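Long-range contacts in 6'''-hydroxyparomomycin C oxidase (Microbacterium trichothecenolyticum, PDB 7DVE), which oxidises the C3 hydroxyl of the sugar in C-glycosides such as isoorientin and mangiferin, using FAD and passing electrons to oxygen to give hydrogen peroxide: residues Y24-S29 with G220-G225; N296-I301 with H444-V449. All blocks are in the same frame, centred on the assembly; numbering follows the deposited sequence.

Contact 1. Residues Y24-S29 with G220-G225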
ATOM      1  N   TYR A  24     -11.489  -5.187  -5.888  1.00 64.24           N
ATOM      2  CA  TYR A  24     -12.918  -5.145  -6.193  1.00 62.58           C
ATOM      3  C   TYR A  24     -13.191  -5.635  -7.613  1.00 64.60           C
ATOM      4  O   TYR A  24     -14.105  -6.442  -7.844  1.00 66.28           O
ATOM      5  CB  TYR A  24     -13.471  -3.738  -5.995  1.00 61.66           C
ATOM      6  CG  TYR A  24     -13.856  -3.452  -4.567  1.00 60.28           C
ATOM      7  CD1 TYR A  24     -12.894  -3.073  -3.633  1.00 61.14           C
ATOM      8  CD2 TYR A  24     -15.168  -3.570  -4.147  1.00 61.54           C
ATOM      9  CE1 TYR A  24     -13.237  -2.807  -2.320  1.00 59.91           C
ATOM     10  CE2 TYR A  24     -15.525  -3.301  -2.830  1.00 63.13           C
ATOM     11  CZ  TYR A  24     -14.553  -2.930  -1.928  1.00 62.33           C
ATOM     12  OH  TYR A  24     -14.894  -2.663  -0.636  1.00 64.65           O
ATOM     13  N   ALA A  25     -12.396  -5.166  -8.579  1.00 64.17           N
ATOM     14  CA  ALA A  25     -12.604  -5.582  -9.968  1.00 64.01           C
ATOM     15  C   ALA A  25     -12.478  -7.093 -10.121  1.00 65.73           C
ATOM     16  O   ALA A  25     -13.327  -7.740 -10.750  1.00 69.75           O
ATOM     17  CB  ALA A  25     -11.616  -4.875 -10.897  1.00 64.69           C
ATOM     18  N   ARG A  26     -11.438  -7.684  -9.534  1.00 64.82           N
ATOM     19  CA  ARG A  26     -11.228  -9.116  -9.731  1.00 65.00           C
ATOM     20  C   ARG A  26     -12.292  -9.946  -9.020  1.00 67.78           C
ATOM     21  O   ARG A  26     -12.783 -10.945  -9.574  1.00 69.23           O
ATOM     22  CB  ARG A  26      -9.838  -9.533  -9.270  1.00 62.47           C
ATOM     23  CG  ARG A  26      -9.380 -10.840  -9.963  1.00 67.82           C
ATOM     24  CD  ARG A  26      -9.243 -11.956  -8.958  1.00 66.45           C
ATOM     25  NE  ARG A  26      -8.636 -13.172  -9.477  1.00 63.37           N
ATOM     26  CZ  ARG A  26      -7.330 -13.354  -9.615  1.00 62.42           C
ATOM     27  NH1 ARG A  26      -6.478 -12.352  -9.508  1.00 62.21           N
ATOM     28  NH2 ARG A  26      -6.871 -14.570  -9.882  1.00 67.41           N
ATOM     29  N   ILE A  27     -12.669  -9.560  -7.797  1.00 66.08           N
ATOM     30  CA  ILE A  27     -13.654 -10.369  -7.092  1.00 66.94           C
ATOM     31  C   ILE A  27     -15.004 -10.265  -7.762  1.00 68.62           C
ATOM     32  O   ILE A  27     -15.767 -11.235  -7.776  1.00 70.53           O
ATOM     33  CB  ILE A  27     -13.748 -10.002  -5.604  1.00 68.31           C
ATOM     34  CG1 ILE A  27     -12.397 -10.210  -4.932  1.00 66.11           C
ATOM     35  CG2 ILE A  27     -14.833 -10.861  -4.920  1.00 64.47           C
ATOM     36  CD1 ILE A  27     -12.125 -11.690  -4.648  1.00 65.30           C
ATOM     37  N   LEU A  28     -15.329  -9.114  -8.348  1.00 69.19           N
ATOM     38  CA  LEU A  28     -16.596  -9.055  -9.064  1.00 69.20           C
ATOM     39  C   LEU A  28     -16.510  -9.747 -10.419  1.00 71.12           C
ATOM     40  O   LEU A  28     -17.515 -10.295 -10.884  1.00 73.36           O
ATOM     41  CB  LEU A  28     -17.070  -7.599  -9.203  1.00 72.44           C
ATOM     42  CG  LEU A  28     -17.405  -6.905  -7.869  1.00 68.83           C
ATOM     43  CD1 LEU A  28     -17.486  -5.384  -7.978  1.00 66.91           C
ATOM     44  CD2 LEU A  28     -18.690  -7.485  -7.257  1.00 67.57           C
ATOM     45  N   SER A  29     -15.336  -9.776 -11.062  1.00 69.67           N
ATOM     46  CA  SER A  29     -15.219 -10.579 -12.281  1.00 70.50           C
ATOM     47  C   SER A  29     -15.356 -12.069 -11.981  1.00 70.62           C
ATOM     48  O   SER A  29     -15.811 -12.834 -12.842  1.00 70.56           O
ATOM     49  CB  SER A  29     -13.894 -10.302 -12.991  1.00 69.22           C
ATOM     50  OG  SER A  29     -13.761  -8.922 -13.301  1.00 72.59           O
ATOM     51  N   GLY A 220      -5.543  -9.587 -13.040  1.00 63.09           N
ATOM     52  CA  GLY A 220      -5.457 -10.911 -13.615  1.00 61.82           C
ATOM     53  C   GLY A 220      -6.062 -11.038 -14.991  1.00 65.86           C
ATOM     54  O   GLY A 220      -6.689 -10.104 -15.516  1.00 65.98           O
ATOM     55  N   ASP A 221      -5.898 -12.225 -15.581  1.00 67.01           N
ATOM     56  CA  ASP A 221      -6.514 -12.451 -16.870  1.00 65.48           C
ATOM     57  C   ASP A 221      -8.022 -12.490 -16.765  1.00 67.24           C
ATOM     58  O   ASP A 221      -8.694 -12.182 -17.754  1.00 70.01           O
ATOM     59  CB  ASP A 221      -6.002 -13.730 -17.515  1.00 69.83           C
ATOM     60  CG  ASP A 221      -4.514 -13.697 -17.767  1.00 74.71           C
ATOM     61  OD1 ASP A 221      -3.966 -12.625 -18.137  1.00 71.55           O
ATOM     62  OD2 ASP A 221      -3.903 -14.777 -17.642  1.00 78.66           O
ATOM     63  N   ILE A 222      -8.583 -12.831 -15.597  1.00 68.86           N
ATOM     64  CA  ILE A 222     -10.046 -12.826 -15.527  1.00 69.06           C
ATOM     65  C   ILE A 222     -10.588 -11.402 -15.630  1.00 67.05           C
ATOM     66  O   ILE A 222     -11.617 -11.189 -16.268  1.00 69.88           O
ATOM     67  CB  ILE A 222     -10.597 -13.561 -14.282  1.00 68.15           C
ATOM     68  CG1 ILE A 222     -12.092 -13.834 -14.466  1.00 70.93           C
ATOM     69  CG2 ILE A 222     -10.423 -12.754 -13.015  1.00 66.73           C
ATOM     70  CD1 ILE A 222     -12.675 -14.839 -13.495  1.00 72.32           C
ATOM     71  N   THR A 223      -9.906 -10.387 -15.086  1.00 68.91           N
ATOM     72  CA  THR A 223     -10.461  -9.051 -15.279  1.00 69.47           C
ATOM     73  C   THR A 223     -10.110  -8.499 -16.655  1.00 71.36           C
ATOM     74  O   THR A 223     -10.984  -7.945 -17.338  1.00 70.90           O
ATOM     75  CB  THR A 223      -9.984  -8.129 -14.166  1.00 64.61           C
ATOM     76  OG1 THR A 223     -10.317  -8.727 -12.909  1.00 61.67           O
ATOM     77  CG2 THR A 223     -10.642  -6.748 -14.280  1.00 67.47           C
ATOM     78  N   ARG A 224      -8.861  -8.705 -17.105  1.00 68.92           N
ATOM     79  CA  ARG A 224      -8.483  -8.246 -18.442  1.00 69.15           C
ATOM     80  C   ARG A 224      -9.343  -8.869 -19.543  1.00 73.01           C
ATOM     81  O   ARG A 224      -9.564  -8.230 -20.577  1.00 74.99           O
ATOM     82  CB  ARG A 224      -7.007  -8.536 -18.707  1.00 65.88           C
ATOM     83  CG  ARG A 224      -6.054  -7.526 -18.097  1.00 62.36           C
ATOM     84  CD  ARG A 224      -4.626  -7.783 -18.561  1.00 66.66           C
ATOM     85  NE  ARG A 224      -4.056  -8.993 -17.978  1.00 65.86           N
ATOM     86  CZ  ARG A 224      -3.480  -9.044 -16.783  1.00 65.49           C
ATOM     87  NH1 ARG A 224      -3.427  -7.981 -15.995  1.00 60.70           N
ATOM     88  NH2 ARG A 224      -2.955 -10.194 -16.363  1.00 61.52           N
ATOM     89  N   GLY A 225      -9.831 -10.103 -19.361  1.00 71.61           N
ATOM     90  CA  GLY A 225     -10.696 -10.742 -20.344  1.00 75.49           C
ATOM     91  C   GLY A 225     -12.202 -10.545 -20.157  1.00 76.93           C
ATOM     92  O   GLY A 225     -13.004 -11.085 -20.929  1.00 80.20           O
TER
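R26, S29 and A25 meet T223 and I222 where two helices of the FAD-binding region pack at nearly a right angle (82°), their axes 8.8 Å apart. Helix 19-31 follows strand 12-15 and what appears to be a GxGxxG turn, in the manner of the first beta-alpha unit of a Rossmann-type fold; helix 215-224 leads to strand 229-232, an outermost strand of the same parallel sheet. Small residues suit the point where the helices meet: A25 CB lies 4.0 Å from T223 CG2, and F229 touches both side chains. R26 can be followed outward. Its CB lies beside T223 OG1. CG, swung away from the backbone N (chi1 -157°), sits 3.7 Å from T223 OG1 and also packs on the I222 CG2 methyl. The chain then bends at chi2, bringing NE 4.0 Å from I222 CG2, which it passes while forming a salt bridge with E30. At the tip, NH1 bonds to V218 O. G220, whose phi is positive, lies beside this tip, where a side-chain carbon would crowd NH1. T223 OG1 is hydrogen-bonded to L219 O in its own helix, yet comes within 3.3 Å of R26 CA and 3.5 Å of S29 OG. I222 reaches further along the helix, its CD1 3.8 Å from S29 O. Serine suits a place this close to T223 because it is small, and its hydroxyl also bonds to N226 ND2. With an alanine here the hydroxyl would be gone, which would probably leave N226 ND2 without this mate, cost A25 O one of its two bonds and open a small gap beside T223. A25 O accepts two bonds from S29, the backbone N on one face of the carbonyl plane and OG, at 2.8 Å, on the other.

Contact 2. Residues N296-I301 with H444-V449; sequences NDQAQI and HYQGTV
The active site of this GMC-family oxidase includes H444, the inferred proton acceptor, which touches FAD and is hydrogen-bonded to Q298. H444 ND1 donates to Q298 OE1 over 2.7 Å, nearly straight at 167°; the oxygen lies in the imidazole plane, but the nitrogen stands above the plane of the amide, which is almost perpendicular to the ring. Beside this bond the two backbones form a single antiparallel bridge: N296 and Q446 are a hydrogen-bonded pair, each N reaching the other's O at 3.0 Å. Their side chains cross at about a right angle. N296 CG is wedged between its backbone N and carbonyl carbon (chi1 56°), which lays the amide against Q446 CB; OD1 takes a weak bond from Q446 NE2 (3.4 Å), while ND2 bonds to Y294 O. G447 follows with positive phi, and a CB there would collide with N296 ND2. D297 lies alongside Y445, its OD1 at the ring edge, 3.5 Å from CE1. The bonds that hold that carboxylate come from S442 OG and G440 N, and those of the phenol from G440 O and A116 N. Q298 NE2 is bonded to C487 O and T485 OG1, which probably keeps the amide from flipping: glutamine suits the place because its oxygen is turned to ND1, which probably helps to fix the rotation of the imidazole beside the flavin cofactor.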
ATOM      1  N   ASN A 296      -2.841   7.560  10.539  1.00 55.49           N
ATOM      2  CA  ASN A 296      -1.595   7.118  11.155  1.00 56.11           C
ATOM      3  C   ASN A 296      -0.597   6.617  10.120  1.00 54.48           C
ATOM      4  O   ASN A 296      -0.934   5.828   9.226  1.00 53.88           O
ATOM      5  CB  ASN A 296      -1.837   6.051  12.238  1.00 51.83           C
ATOM      6  CG  ASN A 296      -2.606   4.819  11.726  1.00 56.96           C
ATOM      7  OD1 ASN A 296      -2.044   3.714  11.611  1.00 51.59           O
ATOM      8  ND2 ASN A 296      -3.914   4.997  11.478  1.00 53.54           N
ATOM      9  N   ASP A 297       0.625   7.109  10.253  1.00 51.55           N
ATOM     10  CA  ASP A 297       1.808   6.651   9.542  1.00 51.36           C
ATOM     11  C   ASP A 297       2.613   5.749  10.480  1.00 52.37           C
ATOM     12  O   ASP A 297       2.417   5.762  11.698  1.00 52.79           O
ATOM     13  CB  ASP A 297       2.605   7.876   9.060  1.00 49.25           C
ATOM     14  CG  ASP A 297       4.000   7.555   8.560  1.00 51.57           C
ATOM     15  OD1 ASP A 297       4.130   6.976   7.456  1.00 51.19           O
ATOM     16  OD2 ASP A 297       4.981   7.962   9.234  1.00 53.23           O
ATOM     17  N   GLN A 298       3.494   4.933   9.903  1.00 50.89           N
ATOM     18  CA  GLN A 298       4.346   4.021  10.671  1.00 51.37           C
ATOM     19  C   GLN A 298       5.768   4.580  10.682  1.00 53.32           C
ATOM     20  O   GLN A 298       6.494   4.465   9.685  1.00 54.18           O
ATOM     21  CB  GLN A 298       4.320   2.605  10.086  1.00 49.80           C
ATOM     22  CG  GLN A 298       2.974   1.850  10.175  1.00 50.60           C
ATOM     23  CD  GLN A 298       2.987   0.584   9.300  1.00 51.90           C
ATOM     24  OE1 GLN A 298       3.963   0.342   8.592  1.00 52.07           O
ATOM     25  NE2 GLN A 298       1.911  -0.213   9.342  1.00 47.79           N
ATOM     26  N   ALA A 299       6.172   5.182  11.804  1.00 53.00           N
ATOM     27  CA  ALA A 299       7.543   5.682  11.928  1.00 53.80           C
ATOM     28  C   ALA A 299       8.532   4.579  11.555  1.00 53.02           C
ATOM     29  O   ALA A 299       8.394   3.432  11.989  1.00 49.65           O
ATOM     30  CB  ALA A 299       7.799   6.183  13.351  1.00 50.15           C
ATOM     31  N   GLN A 300       9.516   4.925  10.718  1.00 52.81           N
ATOM     32  CA  GLN A 300      10.405   3.951  10.093  1.00 48.45           C
ATOM     33  C   GLN A 300      11.844   4.236  10.495  1.00 50.43           C
ATOM     34  O   GLN A 300      12.314   5.382  10.387  1.00 50.15           O
ATOM     35  CB  GLN A 300      10.265   3.998   8.574  1.00 51.26           C
ATOM     36  CG  GLN A 300      11.215   3.060   7.823  1.00 53.84           C
ATOM     37  CD  GLN A 300      11.024   3.073   6.306  1.00 53.09           C
ATOM     38  OE1 GLN A 300      10.505   4.030   5.717  1.00 54.41           O
ATOM     39  NE2 GLN A 300      11.463   2.016   5.674  1.00 53.21           N
ATOM     40  N   ILE A 301      12.530   3.203  10.975  1.00 49.26           N
ATOM     41  CA  ILE A 301      13.924   3.279  11.402  1.00 48.31           C
ATOM     42  C   ILE A 301      14.706   2.334  10.501  1.00 48.35           C
ATOM     43  O   ILE A 301      14.299   1.187  10.310  1.00 45.40           O
ATOM     44  CB  ILE A 301      14.103   2.891  12.885  1.00 48.91           C
ATOM     45  CG1 ILE A 301      13.321   3.836  13.814  1.00 52.09           C
ATOM     46  CG2 ILE A 301      15.589   2.928  13.267  1.00 48.94           C
ATOM     47  CD1 ILE A 301      11.940   3.354  14.244  1.00 52.28           C
ATOM     48  N   HIS A 444       2.820   3.990   4.465  1.00 48.05           N
ATOM     49  CA  HIS A 444       1.725   3.191   5.017  1.00 48.62           C
ATOM     50  C   HIS A 444       0.830   4.133   5.818  1.00 49.43           C
ATOM     51  O   HIS A 444       1.109   4.429   6.984  1.00 49.04           O
ATOM     52  CB  HIS A 444       2.270   2.070   5.901  1.00 46.46           C
ATOM     53  CG  HIS A 444       3.300   1.220   5.235  1.00 48.16           C
ATOM     54  ND1 HIS A 444       4.096   0.339   5.935  1.00 49.30           N
ATOM     55  CD2 HIS A 444       3.624   1.063   3.926  1.00 46.95           C
ATOM     56  CE1 HIS A 444       4.893  -0.295   5.090  1.00 47.88           C
ATOM     57  NE2 HIS A 444       4.619   0.116   3.867  1.00 44.35           N
ATOM     58  N   TYR A 445      -0.231   4.624   5.193  1.00 50.72           N
ATOM     59  CA  TYR A 445      -1.147   5.560   5.839  1.00 50.14           C
ATOM     60  C   TYR A 445      -2.486   4.848   6.053  1.00 53.01           C
ATOM     61  O   TYR A 445      -3.139   4.425   5.090  1.00 49.99           O
ATOM     62  CB  TYR A 445      -1.306   6.848   5.021  1.00 46.42           C
ATOM     63  CG  TYR A 445       0.003   7.390   4.427  1.00 49.90           C
ATOM     64  CD1 TYR A 445       1.204   7.385   5.151  1.00 49.55           C
ATOM     65  CD2 TYR A 445       0.031   7.906   3.143  1.00 48.79           C
ATOM     66  CE1 TYR A 445       2.395   7.861   4.589  1.00 48.62           C
ATOM     67  CE2 TYR A 445       1.197   8.380   2.580  1.00 49.05           C
ATOM     68  CZ  TYR A 445       2.378   8.353   3.289  1.00 49.20           C
ATOM     69  OH  TYR A 445       3.526   8.840   2.676  1.00 46.35           O
ATOM     70  N   GLN A 446      -2.883   4.706   7.312  1.00 51.41           N
ATOM     71  CA  GLN A 446      -4.072   3.971   7.679  1.00 52.21           C
ATOM     72  C   GLN A 446      -5.072   4.898   8.356  1.00 55.76           C
ATOM     73  O   GLN A 446      -4.762   6.036   8.727  1.00 53.84           O
ATOM     74  CB  GLN A 446      -3.725   2.802   8.618  1.00 53.95           C
ATOM     75  CG  GLN A 446      -2.894   1.656   7.982  1.00 53.31           C
ATOM     76  CD  GLN A 446      -1.455   2.047   7.689  1.00 52.77           C
ATOM     77  OE1 GLN A 446      -0.936   1.740   6.613  1.00 53.05           O
ATOM     78  NE2 GLN A 446      -0.791   2.713   8.647  1.00 48.95           N
ATOM     79  N   GLY A 447      -6.299   4.385   8.511  1.00 58.45           N
ATOM     80  CA  GLY A 447      -7.212   4.884   9.513  1.00 57.66           C
ATOM     81  C   GLY A 447      -8.131   6.007   9.086  1.00 54.81           C
ATOM     82  O   GLY A 447      -9.093   6.273   9.789  1.00 58.53           O
ATOM     83  N   THR A 448      -7.892   6.648   7.941  1.00 55.85           N
ATOM     84  CA  THR A 448      -8.644   7.861   7.622  1.00 59.40           C
ATOM     85  C   THR A 448     -10.083   7.572   7.225  1.00 59.38           C
ATOM     86  O   THR A 448     -10.910   8.496   7.229  1.00 56.38           O
ATOM     87  CB  THR A 448      -7.961   8.644   6.500  1.00 56.79           C
ATOM     88  OG1 THR A 448      -7.724   7.767   5.403  1.00 55.01           O
ATOM     89  CG2 THR A 448      -6.634   9.235   6.977  1.00 55.78           C
ATOM     90  N   VAL A 449     -10.394   6.324   6.873  1.00 57.79           N
ATOM     91  CA  VAL A 449     -11.760   5.917   6.553  1.00 61.45           C
ATOM     92  C   VAL A 449     -12.024   4.567   7.199  1.00 60.72           C
ATOM     93  O   VAL A 449     -12.472   3.625   6.539  1.00 57.12           O
ATOM     94  CB  VAL A 449     -11.988   5.871   5.031  1.00 59.99           C
ATOM     95  CG1 VAL A 449     -12.066   7.293   4.479  1.00 59.97           C
ATOM     96  CG2 VAL A 449     -10.879   5.093   4.339  1.00 56.37           C
TER

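In the fold
From the N terminus, the chain forms strand 12-15 and helix 19-31; from 24-29 it runs through 190 residues, including helices 60-69 and 149-161, before 220-225, on helix 215-224, closes contact 1. Only after that does contact 2 open, just ahead of strand 300-307; its loop passes through strands 330-333, 341-347 and 366-373 and helix 406-424 before 444-449 closes it. The two loops therefore follow in series, neither nested nor crossed. Contact 1 joins two helices flanking the parallel sheet, while contact 2, nearer the chain centre, ties the approach to strand 300-307 of the antiparallel sheet to the loop that carries H444. Their centres are about 29 Å apart.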